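Local structure of dihydropteroate synthase (Stenotrophomonas maltophilia, 7L6P) at residues Y131-E136 with V149-M154; L199-G204 with A229-K234; V82-E87 with K112-R117; D169-V174 with M211-R216. The protein probably catalyses the condensation of 4-aminobenzoate with 6-hydroxymethyl-7,8-dihydropterin diphosphate to give 7,8-dihydropteroate, a magnesium-dependent step of folate synthesis. All blocks are in the same frame, centred on the assembly; numbering follows the deposited sequence. Where two conformers were deposited one is given.

Contact 1 of 4, residues Y131-E136 with V149-M154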
loop_
_atom_site.group_PDB
_atom_site.type_symbol
_atom_site.label_atom_id
_atom_site.label_comp_id
_atom_site.label_asym_id
_atom_site.label_seq_id
_atom_site.Cartn_x
_atom_site.Cartn_y
_atom_site.Cartn_z
ATOM N N TYR A 131 -16.464 16.385 15.865
ATOM C CA TYR A 131 -16.631 16.741 17.274
ATOM C C TYR A 131 -17.353 15.678 18.090
ATOM O O TYR A 131 -17.578 15.887 19.292
ATOM C CB TYR A 131 -17.383 18.074 17.416
ATOM C CG TYR A 131 -17.032 18.859 18.671
ATOM C CD1 TYR A 131 -15.858 18.597 19.372
ATOM C CD2 TYR A 131 -17.884 19.847 19.165
ATOM C CE1 TYR A 131 -15.528 19.317 20.524
ATOM C CE2 TYR A 131 -17.568 20.566 20.330
ATOM C CZ TYR A 131 -16.383 20.297 21.000
ATOM O OH TYR A 131 -16.046 20.998 22.142
ATOM N N GLY A 132 -17.791 14.591 17.463
ATOM C CA GLY A 132 -18.451 13.520 18.197
ATOM C C GLY A 132 -19.787 13.907 18.785
ATOM O O GLY A 132 -20.092 13.511 19.919
ATOM N N LEU A 133 -20.590 14.672 18.045
ATOM C CA LEU A 133 -21.884 15.166 18.514
ATOM C C LEU A 133 -21.765 15.972 19.809
ATOM O O LEU A 133 -22.722 16.045 20.572
ATOM C CB LEU A 133 -22.897 14.018 18.693
ATOM C CG LEU A 133 -23.208 13.154 17.460
ATOM C CD1 LEU A 133 -24.200 12.041 17.764
ATOM C CD2 LEU A 133 -23.720 14.005 16.300
ATOM N N ARG A 134 -20.595 16.541 20.111
ATOM C CA ARG A 134 -20.451 17.333 21.323
ATOM C C ARG A 134 -20.855 18.786 21.148
ATOM O O ARG A 134 -20.924 19.504 22.137
ATOM C CB ARG A 134 -19.010 17.289 21.837
ATOM C CG ARG A 134 -18.680 16.067 22.668
ATOM C CD ARG A 134 -17.246 16.145 23.133
ATOM N NE ARG A 134 -16.293 16.110 22.019
ATOM C CZ ARG A 134 -14.985 16.275 22.163
ATOM N NH1 ARG A 134 -14.451 16.529 23.343
ATOM N NH2 ARG A 134 -14.192 16.191 21.095
ATOM N N GLN A 135 -21.089 19.252 19.932
ATOM C CA GLN A 135 -21.535 20.625 19.768
ATOM C C GLN A 135 -22.935 20.756 20.339
ATOM O O GLN A 135 -23.733 19.824 20.273
ATOM C CB GLN A 135 -21.507 21.026 18.291
ATOM C CG GLN A 135 -21.673 22.515 18.015
ATOM C CD GLN A 135 -20.580 23.344 18.646
ATOM O OE1 GLN A 135 -19.399 23.079 18.453
ATOM N NE2 GLN A 135 -20.969 24.337 19.428
ATOM N N GLU A 136 -23.236 21.925 20.903
ATOM C CA GLU A 136 -24.512 22.137 21.580
ATOM C C GLU A 136 -25.665 21.836 20.628
ATOM O O GLU A 136 -25.725 22.395 19.531
ATOM C CB GLU A 136 -24.581 23.583 22.082
ATOM C CG GLU A 136 -25.794 23.918 22.901
ATOM C CD GLU A 136 -25.807 23.182 24.230
ATOM O OE1 GLU A 136 -24.711 22.975 24.810
ATOM O OE2 GLU A 136 -26.913 22.796 24.682
ATOM N N VAL A 149 -24.236 8.012 11.805
ATOM C CA VAL A 149 -23.405 9.118 12.271
ATOM C C VAL A 149 -22.053 8.562 12.696
ATOM O O VAL A 149 -21.981 7.553 13.407
ATOM C CB VAL A 149 -24.052 9.898 13.438
ATOM C CG1 VAL A 149 -23.092 10.980 13.934
ATOM C CG2 VAL A 149 -25.397 10.514 13.034
ATOM N N VAL A 150 -20.986 9.204 12.248
ATOM C CA VAL A 150 -19.630 8.821 12.616
ATOM C C VAL A 150 -19.208 9.615 13.849
ATOM O O VAL A 150 -19.128 10.845 13.806
ATOM C CB VAL A 150 -18.662 9.072 11.454
ATOM C CG1 VAL A 150 -17.286 8.633 11.830
ATOM C CG2 VAL A 150 -19.135 8.337 10.226
ATOM N N LEU A 151 -18.903 8.917 14.936
ATOM C CA LEU A 151 -18.386 9.563 16.131
ATOM C C LEU A 151 -16.863 9.564 16.040
ATOM O O LEU A 151 -16.218 8.521 16.200
ATOM C CB LEU A 151 -18.865 8.857 17.392
ATOM C CG LEU A 151 -20.388 8.695 17.498
ATOM C CD1 LEU A 151 -20.783 7.975 18.795
ATOM C CD2 LEU A 151 -21.108 10.030 17.356
ATOM N N MET A 152 -16.292 10.733 15.786
ATOM C CA MET A 152 -14.848 10.865 15.738
ATOM C C MET A 152 -14.317 11.291 17.099
ATOM O O MET A 152 -15.017 11.930 17.888
ATOM C CB MET A 152 -14.428 11.884 14.686
ATOM C CG MET A 152 -13.001 11.672 14.224
ATOM S SD MET A 152 -12.413 12.943 13.093
ATOM C CE MET A 152 -11.959 14.213 14.268
ATOM N N HIS A 153 -13.077 10.907 17.375
ATOM C CA HIS A 153 -12.337 11.411 18.519
ATOM C C HIS A 153 -11.419 12.527 18.057
ATOM O O HIS A 153 -10.698 12.375 17.060
ATOM C CB HIS A 153 -11.495 10.333 19.195
ATOM C CG HIS A 153 -10.594 10.875 20.264
ATOM N ND1 HIS A 153 -9.358 11.430 19.998
ATOM C CD2 HIS A 153 -10.770 10.975 21.604
ATOM C CE1 HIS A 153 -8.806 11.843 21.126
ATOM N NE2 HIS A 153 -9.644 11.579 22.116
ATOM N N MET A 154 -11.471 13.647 18.765
ATOM C CA MET A 154 -10.450 14.680 18.666
ATOM C C MET A 154 -10.215 15.294 20.032
ATOM O O MET A 154 -11.147 15.478 20.813
ATOM C CB MET A 154 -10.827 15.775 17.672
ATOM C CG MET A 154 -12.101 16.528 17.998
ATOM S SD MET A 154 -12.269 18.039 17.027
ATOM C CE MET A 154 -10.926 18.951 17.752
#

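Contact 2 of 4, residues L199-G204 with A229-K234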
loop_
_atom_site.group_PDB
_atom_site.type_symbol
_atom_site.label_atom_id
_atom_site.label_comp_id
_atom_site.label_asym_id
_atom_site.label_seq_id
_atom_site.Cartn_x
_atom_site.Cartn_y
_atom_site.Cartn_z
ATOM N N LEU A 199 -11.289 7.020 14.675
ATOM C CA LEU A 199 -10.255 7.295 15.667
ATOM C C LEU A 199 -9.708 8.712 15.554
ATOM O O LEU A 199 -9.033 9.176 16.482
ATOM C CB LEU A 199 -9.134 6.256 15.558
ATOM C CG LEU A 199 -9.545 4.789 15.789
ATOM C CD1 LEU A 199 -8.341 3.860 15.770
ATOM C CD2 LEU A 199 -10.347 4.630 17.111
ATOM N N GLY A 200 -9.985 9.409 14.450
ATOM C CA GLY A 200 -9.567 10.784 14.274
ATOM C C GLY A 200 -8.063 10.933 14.176
ATOM O O GLY A 200 -7.465 11.739 14.890
ATOM N N PHE A 201 -7.427 10.163 13.297
ATOM C CA PHE A 201 -5.994 10.329 13.094
ATOM C C PHE A 201 -5.660 11.781 12.783
ATOM O O PHE A 201 -6.357 12.435 12.007
ATOM C CB PHE A 201 -5.521 9.419 11.969
ATOM C CG PHE A 201 -5.675 7.966 12.262
ATOM C CD1 PHE A 201 -4.882 7.367 13.224
ATOM C CD2 PHE A 201 -6.565 7.184 11.538
ATOM C CE1 PHE A 201 -4.996 6.025 13.482
ATOM C CE2 PHE A 201 -6.697 5.838 11.800
ATOM C CZ PHE A 201 -5.913 5.257 12.770
ATOM N N GLY A 202 -4.616 12.299 13.426
ATOM C CA GLY A 202 -4.171 13.661 13.193
ATOM C C GLY A 202 -4.827 14.729 14.054
ATOM O O GLY A 202 -4.259 15.815 14.210
ATOM N N PHE A 203 -5.985 14.450 14.649
ATOM C CA PHE A 203 -6.768 15.462 15.361
ATOM C C PHE A 203 -6.403 15.432 16.843
ATOM O O PHE A 203 -6.922 14.613 17.609
ATOM C CB PHE A 203 -8.256 15.221 15.154
ATOM C CG PHE A 203 -8.748 15.576 13.778
ATOM C CD1 PHE A 203 -9.049 16.897 13.458
ATOM C CD2 PHE A 203 -8.932 14.582 12.809
ATOM C CE1 PHE A 203 -9.536 17.233 12.207
ATOM C CE2 PHE A 203 -9.427 14.910 11.559
ATOM C CZ PHE A 203 -9.714 16.248 11.251
ATOM N N GLY A 204 -5.519 16.332 17.248
ATOM C CA GLY A 204 -4.997 16.330 18.596
ATOM C C GLY A 204 -4.086 15.149 18.826
ATOM O O GLY A 204 -4.107 14.564 19.916
ATOM N N ALA A 229 -11.636 5.014 8.943
ATOM C CA ALA A 229 -10.262 5.475 9.113
ATOM C C ALA A 229 -9.944 6.474 8.021
ATOM O O ALA A 229 -10.207 6.217 6.839
ATOM C CB ALA A 229 -9.261 4.320 9.082
ATOM N N GLY A 230 -9.398 7.616 8.423
ATOM C CA GLY A 230 -8.968 8.631 7.493
ATOM C C GLY A 230 -7.579 9.147 7.804
ATOM O O GLY A 230 -7.367 9.798 8.840
ATOM N N LEU A 231 -6.617 8.835 6.923
ATOM C CA LEU A 231 -5.257 9.340 7.043
ATOM C C LEU A 231 -4.790 9.984 5.745
ATOM O O LEU A 231 -3.591 10.185 5.566
ATOM C CB LEU A 231 -4.276 8.231 7.414
ATOM C CG LEU A 231 -4.411 7.425 8.692
ATOM C CD1 LEU A 231 -4.958 6.047 8.344
ATOM C CD2 LEU A 231 -3.060 7.305 9.375
ATOM N N SER A 232 -5.709 10.312 4.844
ATOM C CA SER A 232 -5.343 10.727 3.496
ATOM C C SER A 232 -4.485 11.991 3.516
ATOM O O SER A 232 -4.927 13.046 3.986
ATOM C CB SER A 232 -6.605 10.937 2.658
ATOM O OG SER A 232 -6.281 11.261 1.314
ATOM N N ARG A 233 -3.260 11.868 2.978
ATOM C CA ARG A 233 -2.310 12.980 2.794
ATOM C C ARG A 233 -2.048 13.752 4.083
ATOM O O ARG A 233 -1.674 14.927 4.059
ATOM C CB ARG A 233 -2.793 13.930 1.707
ATOM C CG ARG A 233 -3.163 13.230 0.421
ATOM C CD ARG A 233 -3.780 14.200 -0.569
ATOM N NE ARG A 233 -3.776 13.621 -1.899
ATOM C CZ ARG A 233 -3.987 14.307 -3.010
ATOM N NH1 ARG A 233 -4.236 15.604 -2.981
ATOM N NH2 ARG A 233 -3.966 13.669 -4.175
ATOM N N LYS A 234 -2.201 13.080 5.214
ATOM C CA LYS A 234 -2.076 13.745 6.491
ATOM C C LYS A 234 -0.614 14.093 6.781
ATOM O O LYS A 234 0.316 13.429 6.310
ATOM C CB LYS A 234 -2.675 12.868 7.589
ATOM C CG LYS A 234 -3.817 13.538 8.323
ATOM C CD LYS A 234 -5.179 13.012 7.869
ATOM C CE LYS A 234 -6.242 13.357 8.890
ATOM N NZ LYS A 234 -7.476 13.939 8.268
#

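Contact 3 of 4, residues V82-E87 with K112-R117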
loop_
_atom_site.group_PDB
_atom_site.type_symbol
_atom_site.label_atom_id
_atom_site.label_comp_id
_atom_site.label_asym_id
_atom_site.label_seq_id
_atom_site.Cartn_x
_atom_site.Cartn_y
_atom_site.Cartn_z
ATOM N N VAL A 82 -16.018 29.008 9.629
ATOM C CA VAL A 82 -17.007 29.424 8.640
ATOM C C VAL A 82 -18.343 29.630 9.337
ATOM O O VAL A 82 -18.725 28.831 10.199
ATOM C CB VAL A 82 -17.111 28.372 7.520
ATOM C CG1 VAL A 82 -18.281 28.663 6.595
ATOM C CG2 VAL A 82 -15.798 28.311 6.748
ATOM N N SER A 83 -19.050 30.704 8.987
ATOM C CA SER A 83 -20.377 30.926 9.555
ATOM C C SER A 83 -21.378 29.916 9.001
ATOM O O SER A 83 -21.224 29.398 7.890
ATOM C CB SER A 83 -20.873 32.340 9.264
ATOM O OG SER A 83 -21.431 32.413 7.963
ATOM N N VAL A 84 -22.414 29.637 9.800
ATOM C CA VAL A 84 -23.430 28.660 9.412
ATOM C C VAL A 84 -24.113 29.074 8.118
ATOM O O VAL A 84 -24.433 28.233 7.271
ATOM C CB VAL A 84 -24.459 28.475 10.539
ATOM C CG1 VAL A 84 -25.349 27.262 10.244
ATOM C CG2 VAL A 84 -23.755 28.354 11.879
ATOM N N GLU A 85 -24.390 30.368 7.965
ATOM C CA GLU A 85 -25.035 30.832 6.746
ATOM C C GLU A 85 -24.196 30.469 5.527
ATOM O O GLU A 85 -24.726 29.953 4.537
ATOM C CB GLU A 85 -25.273 32.346 6.821
ATOM N N GLU A 86 -22.874 30.685 5.609
ATOM C CA GLU A 86 -21.986 30.381 4.488
ATOM C C GLU A 86 -21.786 28.877 4.308
ATOM O O GLU A 86 -21.739 28.388 3.175
ATOM C CB GLU A 86 -20.636 31.080 4.679
ATOM C CG GLU A 86 -19.581 30.668 3.664
ATOM C CD GLU A 86 -19.776 31.316 2.297
ATOM O OE1 GLU A 86 -20.853 31.907 2.054
ATOM O OE2 GLU A 86 -18.855 31.213 1.450
ATOM N N GLU A 87 -21.645 28.131 5.406
ATOM C CA GLU A 87 -21.493 26.682 5.305
ATOM C C GLU A 87 -22.669 26.050 4.573
ATOM O O GLU A 87 -22.485 25.161 3.733
ATOM C CB GLU A 87 -21.341 26.069 6.703
ATOM C CG GLU A 87 -20.993 24.575 6.717
ATOM C CD GLU A 87 -20.580 24.077 8.097
ATOM O OE1 GLU A 87 -20.319 24.927 8.979
ATOM O OE2 GLU A 87 -20.522 22.845 8.312
ATOM N N LYS A 112 -22.121 20.960 13.142
ATOM C CA LYS A 112 -23.128 21.939 13.517
ATOM C C LYS A 112 -24.524 21.375 13.334
ATOM O O LYS A 112 -24.831 20.840 12.266
ATOM C CB LYS A 112 -22.973 23.208 12.678
ATOM C CG LYS A 112 -21.602 23.891 12.776
ATOM C CD LYS A 112 -21.568 25.217 12.008
ATOM C CE LYS A 112 -20.220 25.904 12.149
ATOM N NZ LYS A 112 -19.234 25.324 11.195
ATOM N N PRO A 113 -25.402 21.526 14.327
ATOM C CA PRO A 113 -26.743 20.928 14.224
ATOM C C PRO A 113 -27.559 21.428 13.042
ATOM O O PRO A 113 -28.206 20.617 12.371
ATOM C CB PRO A 113 -27.397 21.329 15.556
ATOM C CG PRO A 113 -26.276 21.724 16.456
ATOM C CD PRO A 113 -25.231 22.294 15.571
ATOM N N GLU A 114 -27.568 22.740 12.780
ATOM C CA GLU A 114 -28.339 23.268 11.654
ATOM C C GLU A 114 -27.866 22.681 10.334
ATOM O O GLU A 114 -28.677 22.372 9.453
ATOM C CB GLU A 114 -28.231 24.789 11.574
ATOM C CG GLU A 114 -28.551 25.558 12.836
ATOM C CD GLU A 114 -27.307 25.885 13.658
ATOM O OE1 GLU A 114 -26.335 25.083 13.639
ATOM O OE2 GLU A 114 -27.300 26.969 14.297
ATOM N N VAL A 115 -26.553 22.540 10.164
ATOM C CA VAL A 115 -26.042 21.986 8.917
ATOM C C VAL A 115 -26.455 20.532 8.777
ATOM O O VAL A 115 -26.765 20.068 7.675
ATOM C CB VAL A 115 -24.514 22.153 8.846
ATOM C CG1 VAL A 115 -23.975 21.588 7.541
ATOM C CG2 VAL A 115 -24.140 23.627 8.970
ATOM N N MET A 116 -26.505 19.799 9.894
ATOM C CA MET A 116 -26.936 18.406 9.853
ATOM C C MET A 116 -28.366 18.293 9.355
ATOM O O MET A 116 -28.652 17.524 8.431
ATOM C CB MET A 116 -26.801 17.771 11.235
ATOM C CG MET A 116 -25.377 17.567 11.706
ATOM S SD MET A 116 -25.299 17.045 13.429
ATOM C CE MET A 116 -23.539 17.072 13.738
ATOM N N ARG A 117 -29.277 19.064 9.954
ATOM C CA ARG A 117 -30.687 18.974 9.591
ATOM C C ARG A 117 -30.906 19.362 8.138
ATOM O O ARG A 117 -31.614 18.669 7.395
ATOM C CB ARG A 117 -31.527 19.863 10.509
ATOM C CG ARG A 117 -31.955 19.207 11.800
ATOM C CD ARG A 117 -32.918 20.108 12.544
ATOM N NE ARG A 117 -32.398 21.469 12.631
ATOM C CZ ARG A 117 -31.995 22.061 13.751
ATOM N NH1 ARG A 117 -32.104 21.463 14.929
ATOM N NH2 ARG A 117 -31.474 23.287 13.687
#

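Contact 4 of 4, residues D169-V174 with M211-R216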
loop_
_atom_site.group_PDB
_atom_site.type_symbol
_atom_site.label_atom_id
_atom_site.label_comp_id
_atom_site.label_asym_id
_atom_site.label_seq_id
_atom_site.Cartn_x
_atom_site.Cartn_y
_atom_site.Cartn_z
ATOM N N ASP A 169 -2.157 7.458 27.905
ATOM C CA ASP A 169 -2.366 6.208 27.184
ATOM C C ASP A 169 -3.356 6.521 26.073
ATOM O O ASP A 169 -4.565 6.583 26.335
ATOM C CB ASP A 169 -2.906 5.151 28.136
ATOM C CG ASP A 169 -3.041 3.808 27.496
ATOM O OD1 ASP A 169 -3.473 3.720 26.327
ATOM O OD2 ASP A 169 -2.717 2.820 28.192
ATOM N N VAL A 170 -2.847 6.720 24.852
ATOM C CA VAL A 170 -3.703 7.235 23.788
ATOM C C VAL A 170 -4.786 6.228 23.435
ATOM O O VAL A 170 -5.928 6.612 23.149
ATOM C CB VAL A 170 -2.876 7.656 22.556
ATOM C CG1 VAL A 170 -2.108 6.477 21.959
ATOM C CG2 VAL A 170 -3.771 8.313 21.506
ATOM N N VAL A 171 -4.454 4.931 23.436
ATOM C CA VAL A 171 -5.454 3.914 23.120
ATOM C C VAL A 171 -6.554 3.910 24.174
ATOM O O VAL A 171 -7.733 4.099 23.859
ATOM C CB VAL A 171 -4.793 2.532 22.986
ATOM C CG1 VAL A 171 -5.852 1.430 22.901
ATOM C CG2 VAL A 171 -3.868 2.496 21.757
ATOM N N ALA A 172 -6.178 3.781 25.449
ATOM C CA ALA A 172 -7.181 3.722 26.515
ATOM C C ALA A 172 -8.036 4.986 26.553
ATOM O O ALA A 172 -9.247 4.918 26.806
ATOM C CB ALA A 172 -6.503 3.499 27.867
ATOM N N GLU A 173 -7.436 6.148 26.270
ATOM C CA GLU A 173 -8.164 7.410 26.356
ATOM C C GLU A 173 -9.096 7.607 25.170
ATOM O O GLU A 173 -10.183 8.180 25.326
ATOM C CB GLU A 173 -7.182 8.568 26.471
ATOM C CG GLU A 173 -6.536 8.608 27.830
ATOM C CD GLU A 173 -5.476 9.708 27.977
ATOM O OE1 GLU A 173 -5.789 10.895 27.696
ATOM O OE2 GLU A 173 -4.342 9.369 28.388
ATOM N N VAL A 174 -8.665 7.191 23.971
ATOM C CA VAL A 174 -9.552 7.225 22.809
ATOM C C VAL A 174 -10.686 6.233 22.999
ATOM O O VAL A 174 -11.847 6.527 22.693
ATOM C CB VAL A 174 -8.768 6.948 21.504
ATOM C CG1 VAL A 174 -9.717 6.742 20.344
ATOM C CG2 VAL A 174 -7.820 8.100 21.182
ATOM N N MET A 211 0.445 6.476 14.989
ATOM C CA MET A 211 0.957 5.145 14.705
ATOM C C MET A 211 0.561 4.150 15.794
ATOM O O MET A 211 0.309 2.975 15.507
ATOM C CB MET A 211 2.474 5.196 14.529
ATOM C CG MET A 211 2.938 5.935 13.239
ATOM S SD MET A 211 2.254 5.310 11.674
ATOM C CE MET A 211 0.900 6.454 11.393
ATOM N N THR A 212 0.527 4.588 17.049
ATOM C CA THR A 212 0.064 3.709 18.114
ATOM C C THR A 212 -1.416 3.343 17.908
ATOM O O THR A 212 -1.776 2.158 17.883
ATOM C CB THR A 212 0.328 4.370 19.474
ATOM O OG1 THR A 212 1.745 4.356 19.752
ATOM C CG2 THR A 212 -0.420 3.639 20.600
ATOM N N LEU A 213 -2.271 4.345 17.660
ATOM C CA LEU A 213 -3.681 4.071 17.376
ATOM C C LEU A 213 -3.852 3.185 16.151
ATOM O O LEU A 213 -4.682 2.272 16.151
ATOM C CB LEU A 213 -4.445 5.372 17.168
ATOM C CG LEU A 213 -4.752 6.166 18.424
ATOM C CD1 LEU A 213 -5.149 7.576 18.030
ATOM C CD2 LEU A 213 -5.859 5.439 19.269
ATOM N N LEU A 214 -3.121 3.478 15.067
ATOM C CA LEU A 214 -3.281 2.679 13.853
ATOM C C LEU A 214 -2.846 1.249 14.098
ATOM O O LEU A 214 -3.534 0.310 13.694
ATOM C CB LEU A 214 -2.489 3.280 12.690
ATOM C CG LEU A 214 -2.544 2.476 11.370
ATOM C CD1 LEU A 214 -3.987 2.300 10.892
ATOM C CD2 LEU A 214 -1.646 3.104 10.255
ATOM N N ALA A 215 -1.729 1.064 14.802
ATOM C CA ALA A 215 -1.211 -0.280 15.025
ATOM C C ALA A 215 -2.146 -1.108 15.905
ATOM O O ALA A 215 -2.339 -2.303 15.647
ATOM C CB ALA A 215 0.181 -0.206 15.642
ATOM N N ARG A 216 -2.709 -0.504 16.955
ATOM C CA ARG A 216 -3.611 -1.187 17.873
ATOM C C ARG A 216 -5.082 -0.900 17.568
ATOM O O ARG A 216 -5.931 -1.097 18.435
ATOM C CB ARG A 216 -3.278 -0.807 19.322
ATOM C CG ARG A 216 -1.781 -0.605 19.568
ATOM C CD ARG A 216 -1.320 -1.041 20.953
ATOM N NE ARG A 216 -1.681 -0.114 22.020
ATOM C CZ ARG A 216 -0.823 0.684 22.645
ATOM N NH1 ARG A 216 0.458 0.737 22.294
ATOM N NH2 ARG A 216 -1.256 1.438 23.653
#

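Contact 1 of 4, residues Y131-E136 with V149-M154
G132 and L151 bring the two backbones closest, their CA atoms 4.5 Å apart, where a type I' turn from Y131 to R134 lies against strand 149-152. The turn places G132 and L133 at positive phi. No backbone hydrogen bond joins the segments, and at G132 the main chain itself does the packing, its CA lying near the carbonyl O of M152.

L133 lays both methyls against side chains of the strand: CD1 is 3.7 Å from CD2 of L151, while CD2 packs 3.9 Å from CG1 of V149. R134 reaches the other end. Its NH2 donates to the carbonyl O of M154 over 3.1 Å (N-H...O 147°), the oxygen sitting 18° out of the guanidinium plane. A bend at chi3 (-64°) folds the arginine back, and its NE gives a nearly straight bond to O of Y131, 3.0 Å long. That oxygen also accepts from N of R134, the two donors coming from opposite faces of its carbonyl plane. The bonds from NE and NH2 together probably restrain the guanidinium's rotation. CB of R134 lies over the centre of the Y131 ring, and SD of M154 approaches the same ring obliquely, 5.5 Å from its centroid, as a Met-aromatic contact.

The turn belongs to the loop leaving barrel strand 126-129, and D129 holds it by accepting from N of Y131 and N of L133. Helix 138-145 packs on L133 and V149, helix 170-188 meets R134 and L151, and strand 149-152 is flanked in the TIM barrel by strands 126-129 and 195-198.

Contact 2 of 4, residues L199-G204 with A229-K234
F201 buries more surface than any other residue here and packs on L231 where the loops after barrel strands 195-198 and 227-229 meet. CD2 of L231 lies over one face of the F201 ring, 4.2 Å from the centroid and 21° off the normal, a CH-pi contact displaced toward the rim. CG of L231 comes to 3.6 Å from CD2 of F201. At the ring's edge CB of A229 stands 4.0 Å from CE2 of F201, and O of G230 also lies near the ring plane. Chi1 of F201 (-64°) sets CG beside the backbone N, from where the ring reaches the other loop.

K234 makes the remaining contacts. Its chain, bent at chi2 and chi4, brings CE to 3.3 Å from O of F201, and NZ obliquely to 3.9 Å from CE2 of F203. F203 lies beside the active-site pocket, near the bound imidazole.

Type II turns run from G200 to F203 and from L231 to K234, the N-cap of helix 235-241.

With no hydrogen bond or cation-pi contact across it, the contact rests chiefly on dispersion around a phenyl ring; any attraction of the ammonium to the F201 carbonyl or the F203 ring would be weak.

Contact 3 of 4, residues V82-E87 with K112-R117
K112 and E87 form the salt bridge that ties together the starts of two neighbouring outer helices of the TIM barrel, 84-101 and 113-121, the second and third to follow barrel strands. K112 is the N-cap of the latter helix, and S83 that of the former, its OG accepting from N of E86.

From CB the lysine chain runs toward segment 82-87, with CG beside the backbone N (chi1 -58°) and CG to CE extended. CG passes 4.1 Å from OE1 of E87. CD touches both that oxygen and CG2 of V84, the latter 3.8 Å from CD; the V84 and K112 side chains slide past each other in opposite directions. CE stays near OE1 of E87 and approaches O of V82. A turn at chi4 (81°) then brings NZ to a modelled 2.5 Å from OE1 of E87, a length too short to be trusted exactly at 2.35 Å resolution. NZ also has a salt bridge to E73, so the ammonium has two carboxylate partners, which would probably favour its charged form.

Beside the ion pair, CG1 of V84 packs 4.0 Å from CG2 of V115 and equally far, 4.0 Å, from CB of E114. V115 also touches the carboxylate group, crossing the E87 chain at about a right angle. The other carboxylate oxygen of E87, OE2, is hydrogen-bonded to T110 OG1, while CD of the same glutamate rests 3.7 Å from CG2 of V115.

Contact 4 of 4, residues D169-V174 with M211-R216
L213 fits against V170 and V174 on the buried side of the contact between helices 170-188 and 207-215. Its CD1 lies 3.8 Å from CG2 of V170, and its CD2 meets CG2 of V174 tip to tip, also at 3.8 Å. V170 uses its second branch as well: chi1 of 61° sets CG1 between backbone N and carbonyl carbon, pointing it at CG2 of T212, 3.6 Å away.

These are outer helices of the TIM barrel, following strands 149-152 and 195-198. Over the short segments their axes cross at -71° and approach to 9.9 Å, while the nearest CA atoms, of V171 and L213, are 6.0 Å apart.

On the partly exposed side the contact depends on R216, an arginine modelled in two conformers. In the one described, and so with doubt, its NH2 lies near CG2 of V171, its guanidinium oblique to that methyl. D169 OD1 and R216 NH2, on the same doubtful footing, stay beyond salt-bridge distance. The D169 carboxylate caps its own helix instead: OD1 accepts from N of A172 over 2.8 Å, the donor lying above the carboxylate plane. Beyond R216, V289 of the second subunit packs on the arginine.

How the contacts relate
Contacts 1 and 2 meet beside the bound imidazole, which lies about 4 Å from the side chains of both M152 and F203; CE of M152 is itself 3.4 Å from CD2 of F203. The imidazole occupies the active site, though it probably came from the crystallisation liquor and is not a substrate. Contact 4 backs onto contact 2, their centres 12 Å apart: F201 CE1 reaches N of L214 at 3.5 Å, and L199 packs on V174. Contact 3 adjoins contact 1, with CE of M116 4.0 Å from CD2 of L133. Contacts 3 and 4 are remote, about 31 Å between centres, and of the four only contact 4 touches the second subunit.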